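Local coordinates for protein 4-aminobutyrate transaminase (Acinetobacter baumannii, PDB 6WOP) that probably catalyses the pyridoxal 5'-phosphate-dependent transfer of the amino group of 4-aminobutyrate to 2-oxoglutarate, as a class-III aminotransferase, at residues M147-K152 and A165-A170; P173-G178 and V217-F222; A334-I339 and D409-G414. One frame throughout, in Å; residues are numbered along the deposited sequence.

From the N terminus, the chain first closes contact 1. Here the end of helix 144-149 meets strand 167-170, across an intervening loop of 12 residues. Contact 2 opens just after that strand. It joins the loop leading to helix 181-194 with the start of helix 220-233, so it closes a longer loop that holds a helix and strands. Contact 3 comes last and pairs helix 321-342 with helix 401-416. The three follow in series, and none nests in or crosses another. Contact 1 lies at the strand that is outermost in its sheet within this chain. Contact 3 packs against the other large sheet. The centres of contacts 1 and 3 are about 36 Å apart.

Contact 1: M147-K152 and A165-A170; sequences MAMTGK and AGVFHA
His169 points its imidazole into the end of helix 144-149, and this is the tight part of the contact. His169 NE2 donates to Met149 O at 2.9 Å, with a bent N-H...O angle of 139°. The donor sits well above the carbonyl plane of Met149, not on a lone pair. A second, weak bond runs from His169 NE2 to Thr150 O at 3.4 Å. Ala148 O lies at the ring edge, 3.0 Å from His169 CE1. Gly151 CA comes to 3.6 Å from His169 NE2. These elements belong to a beta-alpha-beta unit: strand 131-135, helix 144-149 and strand 167-170, the last being the outermost strand of its sheet within this chain. The other ring nitrogen, His169 ND1, bonds to Asp195 of the second subunit, so the imidazole links the end of the helix to that residue. Thr134 OG1 also bonds to Met149 O, and Lys157 NZ to Thr150 O. The Val167 end is looser, though also buried. Val167 CG1, anti to the backbone N (chi1 179°), comes 3.5 Å from Ala148 O. Apolar contact there is wider, with Met149 CG at 4.1 Å and Ala148 CB at 4.2 Å from Val167 CG1.

Contact 2: P173-G178 and V217-F222; sequences PVPAKG and VVPAEF
Pro173 presses its ring against Phe222 and Pro219. The first shell centres on Pro173 CG, which lies over one face of the Phe222 ring in a CH-pi contact. Pro173 CG is 3.8 Å from the centroid of the Phe222 ring and 22° off the ring normal, with Phe222 CG its nearest ring atom. Pro173 CD lies over the middle of the ring, 3.9 Å from Phe222 CE2, while Pro173 CG is shifted toward the Phe222 CG edge. Pro219 meets Pro173 from another direction, with Pro219 CD 3.6 Å from Pro173 CG. Val218 CG2 adds a looser touch to Pro173 CG at 4.2 Å. At the solvent side Pro175 CG reaches Pro219 CG at 4.4 Å. In this PLP-dependent aminotransferase fold of the class-III family, the contact lies where the link after strand 167-170 of the beta-alpha-beta domain meets the N-terminus of helix 220-233. Pro219 is the N-cap residue of that helix. Phe222 CG is anti to the backbone N (chi1 -176°), which directs the ring from the helix to the loop. A water ties the two backbones together. This water donates to Pro173 O at 2.7 Å and to Val217 O at 2.9 Å. Farther out, helix 181-194 packs behind both partners: Ala184 touches Pro173 and Phe222, and Ile185 touches Phe222. On the other segment, Tyr258 bonds through its OH to Val218 O.

Contact 3: A334-I339 and D409-G414; sequences ATLKDI and DILKQG
Asp338 OD2 and Lys412 NZ form a salt bridge at 3.2 Å, with a weak hydrogen bond from the ammonium group of Lys412 to the Asp338 carboxylate. It lies on the partly exposed side of the contact. Asp338 CG is anti to the backbone N (chi1 -165°), and its carboxylate reaches toward the facing helix. Kinks along the Lys412 chain carry its NZ to the carboxylate while its CG and CD lie across Thr335 and Ile339. Lys412 CD is 3.8 Å from Thr335 CG2 and 4.1 Å from Ile339 CG1. Thr335 OG1 faces its own helix and makes a weak hydrogen bond to Glu331 O. Segments 334-339 and 409-414 run nearly parallel, at a signed crossing angle of -18°, with axes 10.6 Å apart at closest approach. Both helices, 321-342 and 401-416, cover the sheet that includes strands 347-353, 356-361 and 379-384. On the sheet side the contact is apolar and buried. Leu411 CD2 touches Leu336 CD2 at 4.0 Å and Ile339 CD1 at 4.1 Å, and in both pairs the side chains cross at about a right angle. Leu336 starts out away from the partner helix, but its end returns to Leu411. Toward the sheet, Leu336 rests on Ile350, Val357 and Val359, Leu411 on Leu381, and Ile339 on Val347.

Contact 1: M147-K152 and A165-A170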
ATOM      1  N   MET A 147       9.047 -10.322   3.825  1.00 13.97           N
ATOM      2  CA  MET A 147       9.511 -10.496   2.446  1.00 16.20           C
ATOM      3  C   MET A 147       9.846  -9.147   1.826  1.00 16.44           C
ATOM      4  O   MET A 147      10.797  -9.039   1.046  1.00 16.37           O
ATOM      5  CB  MET A 147       8.410 -11.146   1.562  1.00 16.87           C
ATOM      6  CG  MET A 147       8.364 -12.607   1.658  1.00 18.98           C
ATOM      7  SD  MET A 147       7.153 -13.182   0.346  1.00 24.50           S
ATOM      8  CE  MET A 147       5.560 -12.860   1.076  1.00 21.05           C
ATOM      9  N   ALA A 148       9.018  -8.139   2.083  1.00 17.57           N
ATOM     10  CA  ALA A 148       9.314  -6.800   1.557  1.00 17.13           C
ATOM     11  C   ALA A 148      10.632  -6.299   2.127  1.00 17.44           C
ATOM     12  O   ALA A 148      11.439  -5.705   1.428  1.00 17.36           O
ATOM     13  CB  ALA A 148       8.171  -5.821   1.926  1.00 16.01           C
ATOM     14  N   MET A 149      10.881  -6.559   3.401  1.00 12.95           N
ATOM     15  CA  MET A 149      12.144  -6.149   4.015  1.00 12.84           C
ATOM     16  C   MET A 149      13.333  -6.907   3.439  1.00 16.17           C
ATOM     17  O   MET A 149      14.422  -6.330   3.268  1.00 14.76           O
ATOM     18  CB  MET A 149      12.043  -6.381   5.538  1.00 12.55           C
ATOM     19  CG  MET A 149      11.090  -5.390   6.165  1.00 15.81           C
ATOM     20  SD  MET A 149      10.727  -5.847   7.937  1.00 17.17           S
ATOM     21  CE  MET A 149      12.341  -5.465   8.673  1.00 14.47           C
ATOM     22  N   THR A 150      13.151  -8.206   3.176  1.00 15.44           N
ATOM     23  CA  THR A 150      14.183  -9.035   2.564  1.00 13.71           C
ATOM     24  C   THR A 150      14.602  -8.447   1.216  1.00 16.62           C
ATOM     25  O   THR A 150      13.738  -8.131   0.378  1.00 17.51           O
ATOM     26  CB  THR A 150      13.626 -10.471   2.420  1.00 16.48           C
ATOM     27  OG1 THR A 150      13.509 -11.014   3.764  1.00 14.26           O
ATOM     28  CG2 THR A 150      14.516 -11.355   1.510  1.00 17.64           C
ATOM     29  N   GLY A 151      15.939  -8.357   0.999  1.00 15.86           N
ATOM     30  CA  GLY A 151      16.478  -7.622  -0.140  1.00 15.55           C
ATOM     31  C   GLY A 151      16.910  -8.577  -1.226  1.00 16.99           C
ATOM     32  O   GLY A 151      18.000  -8.476  -1.779  1.00 18.71           O
ATOM     33  N   LYS A 152      16.084  -9.554  -1.499  1.00 15.46           N
ATOM     34  CA  LYS A 152      16.324 -10.502  -2.549  1.00 16.83           C
ATOM     35  C   LYS A 152      14.968 -10.928  -3.083  1.00 22.25           C
ATOM     36  O   LYS A 152      14.215 -11.507  -2.400  1.00 21.40           O
ATOM     37  CB  LYS A 152      17.154 -11.667  -2.013  1.00 22.08           C
ATOM     38  CG  LYS A 152      17.553 -12.690  -3.041  1.00 29.00           C
ATOM     39  CD  LYS A 152      18.684 -13.580  -2.574  1.00 35.89           C
ATOM     40  CE  LYS A 152      18.853 -14.828  -3.433  1.00 41.25           C
ATOM     41  NZ  LYS A 152      20.025 -15.611  -2.966  1.00 40.70           N
ATOM     42  N   ALA A 165       3.592  -1.063   1.345  1.00 17.02           N
ATOM     43  CA  ALA A 165       4.201   0.240   1.154  1.00 18.73           C
ATOM     44  C   ALA A 165       5.133   0.604   2.306  1.00 19.14           C
ATOM     45  O   ALA A 165       4.974   0.120   3.432  1.00 20.51           O
ATOM     46  CB  ALA A 165       3.110   1.307   1.057  1.00 21.82           C
ATOM     47  N   GLY A 166       6.047   1.555   2.028  1.00 15.81           N
ATOM     48  CA  GLY A 166       6.891   2.154   3.064  1.00 18.27           C
ATOM     49  C   GLY A 166       8.122   1.338   3.436  1.00 18.75           C
ATOM     50  O   GLY A 166       8.695   1.539   4.512  1.00 22.13           O
ATOM     51  N   VAL A 167       8.535   0.399   2.590  1.00 12.96           N
ATOM     52  CA  VAL A 167       9.764  -0.372   2.813  1.00 12.90           C
ATOM     53  C   VAL A 167      10.736  -0.074   1.688  1.00 18.44           C
ATOM     54  O   VAL A 167      10.376  -0.230   0.511  1.00 17.13           O
ATOM     55  CB  VAL A 167       9.452  -1.874   2.854  1.00 16.95           C
ATOM     56  CG1 VAL A 167      10.769  -2.740   3.081  1.00 12.83           C
ATOM     57  CG2 VAL A 167       8.413  -2.108   3.963  1.00 16.73           C
ATOM     58  N   PHE A 168      11.988   0.294   2.030  1.00 15.66           N
ATOM     59  CA  PHE A 168      12.943   0.639   0.982  1.00 14.73           C
ATOM     60  C   PHE A 168      14.289   0.009   1.285  1.00 16.94           C
ATOM     61  O   PHE A 168      14.641  -0.153   2.446  1.00 19.32           O
ATOM     62  CB  PHE A 168      13.055   2.218   0.871  1.00 16.22           C
ATOM     63  CG  PHE A 168      11.724   2.832   0.478  1.00 18.47           C
ATOM     64  CD1 PHE A 168      11.260   2.715  -0.847  1.00 19.03           C
ATOM     65  CD2 PHE A 168      10.924   3.444   1.430  1.00 18.41           C
ATOM     66  CE1 PHE A 168       9.964   3.240  -1.197  1.00 17.36           C
ATOM     67  CE2 PHE A 168       9.674   3.949   1.097  1.00 18.42           C
ATOM     68  CZ  PHE A 168       9.204   3.845  -0.214  1.00 17.23           C
ATOM     69  N   HIS A 169      15.088  -0.255   0.241  1.00 19.80           N
ATOM     70  CA  HIS A 169      16.395  -0.895   0.425  1.00 16.34           C
ATOM     71  C   HIS A 169      17.561   0.030   0.122  1.00 22.74           C
ATOM     72  O   HIS A 169      17.675   0.572  -1.000  1.00 19.33           O
ATOM     73  CB  HIS A 169      16.484  -2.123  -0.463  1.00 16.50           C
ATOM     74  CG  HIS A 169      15.506  -3.187  -0.069  1.00 19.44           C
ATOM     75  ND1 HIS A 169      14.230  -3.243  -0.590  1.00 17.55           N
ATOM     76  CD2 HIS A 169      15.598  -4.204   0.828  1.00 19.31           C
ATOM     77  CE1 HIS A 169      13.573  -4.264  -0.048  1.00 17.79           C
ATOM     78  NE2 HIS A 169      14.378  -4.859   0.823  1.00 18.70           N
ATOM     79  N   ALA A 170      18.479   0.136   1.082  1.00 22.26           N
ATOM     80  CA  ALA A 170      19.765   0.809   0.863  1.00 22.47           C
ATOM     81  C   ALA A 170      20.865  -0.216   0.536  1.00 22.44           C
ATOM     82  O   ALA A 170      20.628  -1.435   0.586  1.00 17.77           O
ATOM     83  CB  ALA A 170      20.128   1.631   2.108  1.00 21.18           C
TER

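Contact 2: P173-G178 and V217-F222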
ATOM      1  N   PRO A 173      27.194  -1.945   3.323  1.00 22.72           N
ATOM      2  CA  PRO A 173      28.618  -1.671   3.086  1.00 22.49           C
ATOM      3  C   PRO A 173      29.400  -2.963   2.913  1.00 21.41           C
ATOM      4  O   PRO A 173      29.383  -3.845   3.799  1.00 20.27           O
ATOM      5  CB  PRO A 173      29.043  -0.917   4.360  1.00 24.79           C
ATOM      6  CG  PRO A 173      28.056  -1.370   5.412  1.00 22.50           C
ATOM      7  CD  PRO A 173      26.764  -1.499   4.665  1.00 22.91           C
ATOM      8  N   VAL A 174      30.060  -3.084   1.769  1.00 20.26           N
ATOM      9  CA  VAL A 174      30.896  -4.242   1.428  1.00 23.32           C
ATOM     10  C   VAL A 174      32.134  -3.674   0.743  1.00 25.62           C
ATOM     11  O   VAL A 174      32.208  -3.633  -0.492  1.00 23.81           O
ATOM     12  CB  VAL A 174      30.156  -5.282   0.563  1.00 25.55           C
ATOM     13  CG1 VAL A 174      31.010  -6.487   0.347  1.00 26.72           C
ATOM     14  CG2 VAL A 174      28.855  -5.756   1.252  1.00 25.74           C
ATOM     15  N   PRO A 175      33.118  -3.181   1.500  1.00 26.99           N
ATOM     16  CA  PRO A 175      34.223  -2.468   0.865  1.00 29.83           C
ATOM     17  C   PRO A 175      34.992  -3.353  -0.095  1.00 32.69           C
ATOM     18  O   PRO A 175      35.440  -2.837  -1.114  1.00 29.30           O
ATOM     19  CB  PRO A 175      35.093  -2.023   2.060  1.00 34.29           C
ATOM     20  CG  PRO A 175      34.131  -1.911   3.197  1.00 30.80           C
ATOM     21  CD  PRO A 175      33.137  -3.046   2.968  1.00 26.98           C
ATOM     22  N   ALA A 176      35.131  -4.673   0.178  1.00 31.72           N
ATOM     23  CA  ALA A 176      35.761  -5.585  -0.788  1.00 37.74           C
ATOM     24  C   ALA A 176      35.049  -5.606  -2.137  1.00 37.97           C
ATOM     25  O   ALA A 176      35.642  -5.997  -3.143  1.00 38.37           O
ATOM     26  CB  ALA A 176      35.796  -7.020  -0.256  1.00 40.29           C
ATOM     27  N   LYS A 177      33.792  -5.215  -2.184  1.00 35.04           N
ATOM     28  CA  LYS A 177      33.051  -5.215  -3.429  1.00 34.12           C
ATOM     29  C   LYS A 177      32.839  -3.802  -3.907  1.00 34.38           C
ATOM     30  O   LYS A 177      31.964  -3.564  -4.730  1.00 36.38           O
ATOM     31  CB  LYS A 177      31.700  -5.923  -3.284  1.00 34.34           C
ATOM     32  CG  LYS A 177      31.778  -7.403  -2.946  1.00 38.85           C
ATOM     33  CD  LYS A 177      31.063  -8.268  -3.965  1.00 41.63           C
ATOM     34  CE  LYS A 177      30.201  -9.331  -3.305  1.00 38.29           C
ATOM     35  NZ  LYS A 177      30.990 -10.240  -2.332  1.00 32.95           N
ATOM     36  N   GLY A 178      33.613  -2.863  -3.388  1.00 31.70           N
ATOM     37  CA  GLY A 178      33.534  -1.511  -3.884  1.00 31.39           C
ATOM     38  C   GLY A 178      32.285  -0.774  -3.467  1.00 33.64           C
ATOM     39  O   GLY A 178      31.854   0.140  -4.174  1.00 37.25           O
ATOM     40  N   VAL A 217      30.169  -8.714   7.062  1.00 23.14           N
ATOM     41  CA  VAL A 217      30.312  -8.182   8.426  1.00 21.24           C
ATOM     42  C   VAL A 217      30.242  -6.661   8.351  1.00 21.98           C
ATOM     43  O   VAL A 217      30.968  -6.053   7.568  1.00 22.20           O
ATOM     44  CB  VAL A 217      31.634  -8.648   9.074  1.00 24.58           C
ATOM     45  CG1 VAL A 217      31.806  -7.985  10.397  1.00 25.64           C
ATOM     46  CG2 VAL A 217      31.601 -10.147   9.261  1.00 22.68           C
ATOM     47  N   VAL A 218      29.362  -6.055   9.147  1.00 22.31           N
ATOM     48  CA  VAL A 218      29.159  -4.589   9.046  1.00 23.07           C
ATOM     49  C   VAL A 218      30.390  -3.877   9.586  1.00 24.31           C
ATOM     50  O   VAL A 218      30.897  -4.250  10.650  1.00 22.66           O
ATOM     51  CB  VAL A 218      27.889  -4.150   9.796  1.00 24.15           C
ATOM     52  CG1 VAL A 218      28.002  -4.240  11.325  1.00 21.24           C
ATOM     53  CG2 VAL A 218      27.527  -2.696   9.408  1.00 25.50           C
ATOM     54  N   PRO A 219      30.933  -2.884   8.887  1.00 24.24           N
ATOM     55  CA  PRO A 219      32.024  -2.111   9.483  1.00 27.69           C
ATOM     56  C   PRO A 219      31.531  -1.295  10.671  1.00 27.08           C
ATOM     57  O   PRO A 219      30.423  -0.751  10.641  1.00 23.49           O
ATOM     58  CB  PRO A 219      32.498  -1.207   8.331  1.00 27.86           C
ATOM     59  CG  PRO A 219      32.083  -1.921   7.075  1.00 25.90           C
ATOM     60  CD  PRO A 219      30.760  -2.616   7.441  1.00 23.13           C
ATOM     61  N   ALA A 220      32.373  -1.210  11.724  1.00 26.97           N
ATOM     62  CA  ALA A 220      32.033  -0.377  12.886  1.00 27.99           C
ATOM     63  C   ALA A 220      31.680   1.060  12.472  1.00 27.66           C
ATOM     64  O   ALA A 220      30.761   1.668  13.031  1.00 27.65           O
ATOM     65  CB  ALA A 220      33.189  -0.332  13.905  1.00 27.65           C
ATOM     66  N   GLU A 221      32.424   1.631  11.525  1.00 24.60           N
ATOM     67  CA  GLU A 221      32.161   3.017  11.129  1.00 29.35           C
ATOM     68  C   GLU A 221      30.756   3.155  10.554  1.00 28.32           C
ATOM     69  O   GLU A 221      30.085   4.192  10.726  1.00 26.53           O
ATOM     70  CB  GLU A 221      33.207   3.487  10.104  1.00 32.95           C
ATOM     71  CG  GLU A 221      32.970   4.914   9.562  1.00 34.32           C
ATOM     72  CD  GLU A 221      33.688   5.153   8.230  1.00 40.41           C
ATOM     73  OE1 GLU A 221      34.473   4.278   7.777  1.00 42.91           O
ATOM     74  OE2 GLU A 221      33.462   6.213   7.628  1.00 41.72           O
ATOM     75  N   PHE A 222      30.278   2.118   9.872  1.00 24.06           N
ATOM     76  CA  PHE A 222      28.940   2.225   9.322  1.00 24.57           C
ATOM     77  C   PHE A 222      27.893   2.250  10.438  1.00 26.50           C
ATOM     78  O   PHE A 222      26.966   3.061  10.402  1.00 23.60           O
ATOM     79  CB  PHE A 222      28.662   1.087   8.334  1.00 22.73           C
ATOM     80  CG  PHE A 222      27.277   1.223   7.654  1.00 23.44           C
ATOM     81  CD1 PHE A 222      27.064   2.184   6.686  1.00 24.65           C
ATOM     82  CD2 PHE A 222      26.229   0.444   8.044  1.00 23.69           C
ATOM     83  CE1 PHE A 222      25.830   2.314   6.102  1.00 22.26           C
ATOM     84  CE2 PHE A 222      24.999   0.545   7.443  1.00 25.77           C
ATOM     85  CZ  PHE A 222      24.801   1.488   6.468  1.00 23.19           C
TER
HETATM   86  O   HOH W   1      30.472  -6.101   4.738  1.00 26.30           O

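Contact 3: A334-I339 and D409-G414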
ATOM      1  N   ALA A 334      42.305 -20.252   8.455  1.00 31.63           N
ATOM      2  CA  ALA A 334      43.626 -20.640   7.973  1.00 33.91           C
ATOM      3  C   ALA A 334      43.525 -21.697   6.879  1.00 33.81           C
ATOM      4  O   ALA A 334      44.354 -21.721   5.966  1.00 35.58           O
ATOM      5  CB  ALA A 334      44.488 -21.149   9.128  1.00 37.77           C
ATOM      6  N   THR A 335      42.583 -22.643   7.004  1.00 32.10           N
ATOM      7  CA  THR A 335      42.359 -23.628   5.946  1.00 32.19           C
ATOM      8  C   THR A 335      41.901 -22.957   4.642  1.00 32.07           C
ATOM      9  O   THR A 335      42.357 -23.319   3.556  1.00 37.72           O
ATOM     10  CB  THR A 335      41.328 -24.648   6.422  1.00 34.57           C
ATOM     11  OG1 THR A 335      41.977 -25.546   7.306  1.00 35.59           O
ATOM     12  CG2 THR A 335      40.814 -25.499   5.315  1.00 34.49           C
ATOM     13  N   LEU A 336      40.976 -21.994   4.732  1.00 31.67           N
ATOM     14  CA  LEU A 336      40.525 -21.294   3.533  1.00 33.08           C
ATOM     15  C   LEU A 336      41.668 -20.521   2.888  1.00 35.34           C
ATOM     16  O   LEU A 336      41.740 -20.403   1.651  1.00 39.97           O
ATOM     17  CB  LEU A 336      39.383 -20.357   3.895  1.00 29.31           C
ATOM     18  CG  LEU A 336      38.176 -21.167   4.404  1.00 27.27           C
ATOM     19  CD1 LEU A 336      37.111 -20.187   4.729  1.00 27.44           C
ATOM     20  CD2 LEU A 336      37.678 -22.030   3.310  1.00 30.61           C
ATOM     21  N   LYS A 337      42.550 -19.935   3.704  1.00 35.54           N
ATOM     22  CA  LYS A 337      43.655 -19.199   3.066  1.00 38.04           C
ATOM     23  C   LYS A 337      44.636 -20.149   2.393  1.00 39.06           C
ATOM     24  O   LYS A 337      45.188 -19.852   1.321  1.00 40.04           O
ATOM     25  CB  LYS A 337      44.372 -18.336   4.100  1.00 42.21           C
ATOM     26  CG  LYS A 337      43.846 -16.912   4.090  1.00 48.80           C
ATOM     27  CD  LYS A 337      43.535 -16.391   5.491  1.00 52.04           C
ATOM     28  CE  LYS A 337      44.766 -15.675   6.107  1.00 57.95           C
ATOM     29  NZ  LYS A 337      44.357 -14.807   7.286  1.00 57.75           N
ATOM     30  N   ASP A 338      44.827 -21.345   2.946  1.00 39.98           N
ATOM     31  CA  ASP A 338      45.649 -22.346   2.274  1.00 42.83           C
ATOM     32  C   ASP A 338      45.007 -22.796   0.965  1.00 40.85           C
ATOM     33  O   ASP A 338      45.696 -22.960  -0.051  1.00 42.42           O
ATOM     34  CB  ASP A 338      45.850 -23.540   3.200  1.00 44.60           C
ATOM     35  CG  ASP A 338      46.954 -24.430   2.734  1.00 54.01           C
ATOM     36  OD1 ASP A 338      47.984 -23.889   2.300  1.00 58.71           O
ATOM     37  OD2 ASP A 338      46.807 -25.668   2.810  1.00 57.54           O
ATOM     38  N   ILE A 339      43.692 -23.054   0.992  1.00 37.41           N
ATOM     39  CA  ILE A 339      42.953 -23.371  -0.231  1.00 37.41           C
ATOM     40  C   ILE A 339      43.127 -22.263  -1.261  1.00 43.97           C
ATOM     41  O   ILE A 339      43.369 -22.520  -2.445  1.00 40.29           O
ATOM     42  CB  ILE A 339      41.463 -23.581   0.092  1.00 36.70           C
ATOM     43  CG1 ILE A 339      41.194 -24.967   0.637  1.00 35.81           C
ATOM     44  CG2 ILE A 339      40.609 -23.379  -1.141  1.00 38.55           C
ATOM     45  CD1 ILE A 339      39.796 -24.998   1.221  1.00 33.08           C
ATOM     46  N   ASP A 409      39.445 -31.317   6.028  1.00 31.14           N
ATOM     47  CA  ASP A 409      40.172 -32.115   5.048  1.00 33.02           C
ATOM     48  C   ASP A 409      39.279 -32.479   3.853  1.00 32.70           C
ATOM     49  O   ASP A 409      39.738 -32.479   2.708  1.00 33.10           O
ATOM     50  CB  ASP A 409      40.741 -33.367   5.715  1.00 36.49           C
ATOM     51  CG  ASP A 409      41.866 -33.054   6.735  1.00 45.34           C
ATOM     52  OD1 ASP A 409      42.413 -31.920   6.732  1.00 48.33           O
ATOM     53  OD2 ASP A 409      42.203 -33.977   7.544  1.00 48.98           O
ATOM     54  N   ILE A 410      38.021 -32.843   4.095  1.00 29.54           N
ATOM     55  CA  ILE A 410      37.134 -33.123   2.971  1.00 31.84           C
ATOM     56  C   ILE A 410      36.928 -31.858   2.136  1.00 29.65           C
ATOM     57  O   ILE A 410      36.909 -31.913   0.896  1.00 30.56           O
ATOM     58  CB  ILE A 410      35.791 -33.681   3.484  1.00 32.22           C
ATOM     59  CG1 ILE A 410      36.003 -35.044   4.196  1.00 30.85           C
ATOM     60  CG2 ILE A 410      34.789 -33.821   2.347  1.00 35.60           C
ATOM     61  CD1 ILE A 410      34.906 -35.321   5.265  1.00 30.56           C
ATOM     62  N   LEU A 411      36.739 -30.714   2.809  1.00 28.05           N
ATOM     63  CA  LEU A 411      36.573 -29.438   2.108  1.00 27.92           C
ATOM     64  C   LEU A 411      37.751 -29.193   1.184  1.00 32.61           C
ATOM     65  O   LEU A 411      37.579 -28.869  -0.004  1.00 31.74           O
ATOM     66  CB  LEU A 411      36.445 -28.299   3.134  1.00 28.38           C
ATOM     67  CG  LEU A 411      36.355 -26.845   2.612  1.00 29.68           C
ATOM     68  CD1 LEU A 411      34.944 -26.544   2.093  1.00 31.15           C
ATOM     69  CD2 LEU A 411      36.664 -25.875   3.711  1.00 25.84           C
ATOM     70  N   LYS A 412      38.976 -29.380   1.708  1.00 32.30           N
ATOM     71  CA  LYS A 412      40.160 -29.174   0.875  1.00 36.98           C
ATOM     72  C   LYS A 412      40.197 -30.135  -0.311  1.00 37.65           C
ATOM     73  O   LYS A 412      40.607 -29.755  -1.420  1.00 37.12           O
ATOM     74  CB  LYS A 412      41.427 -29.328   1.721  1.00 40.84           C
ATOM     75  CG  LYS A 412      41.476 -28.426   2.924  1.00 43.00           C
ATOM     76  CD  LYS A 412      42.871 -27.800   3.122  1.00 48.21           C
ATOM     77  CE  LYS A 412      43.897 -28.796   3.525  1.00 53.39           C
ATOM     78  NZ  LYS A 412      45.236 -28.503   2.888  1.00 59.46           N
ATOM     79  N   GLN A 413      39.810 -31.392  -0.104  1.00 35.81           N
ATOM     80  CA  GLN A 413      39.793 -32.323  -1.225  1.00 39.60           C
ATOM     81  C   GLN A 413      38.779 -31.877  -2.265  1.00 38.14           C
ATOM     82  O   GLN A 413      39.029 -31.975  -3.476  1.00 37.27           O
ATOM     83  CB  GLN A 413      39.482 -33.743  -0.745  1.00 41.04           C
ATOM     84  CG  GLN A 413      40.572 -34.357   0.113  1.00 47.88           C
ATOM     85  CD  GLN A 413      40.031 -35.441   1.071  1.00 53.77           C
ATOM     86  OE1 GLN A 413      38.827 -35.780   1.060  1.00 54.17           O
ATOM     87  NE2 GLN A 413      40.906 -35.950   1.932  1.00 56.57           N
ATOM     88  N   GLY A 414      37.633 -31.355  -1.813  1.00 34.53           N
ATOM     89  CA  GLY A 414      36.643 -30.886  -2.765  1.00 34.36           C
ATOM     90  C   GLY A 414      37.166 -29.767  -3.635  1.00 36.19           C
ATOM     91  O   GLY A 414      36.989 -29.783  -4.854  1.00 36.65           O
TER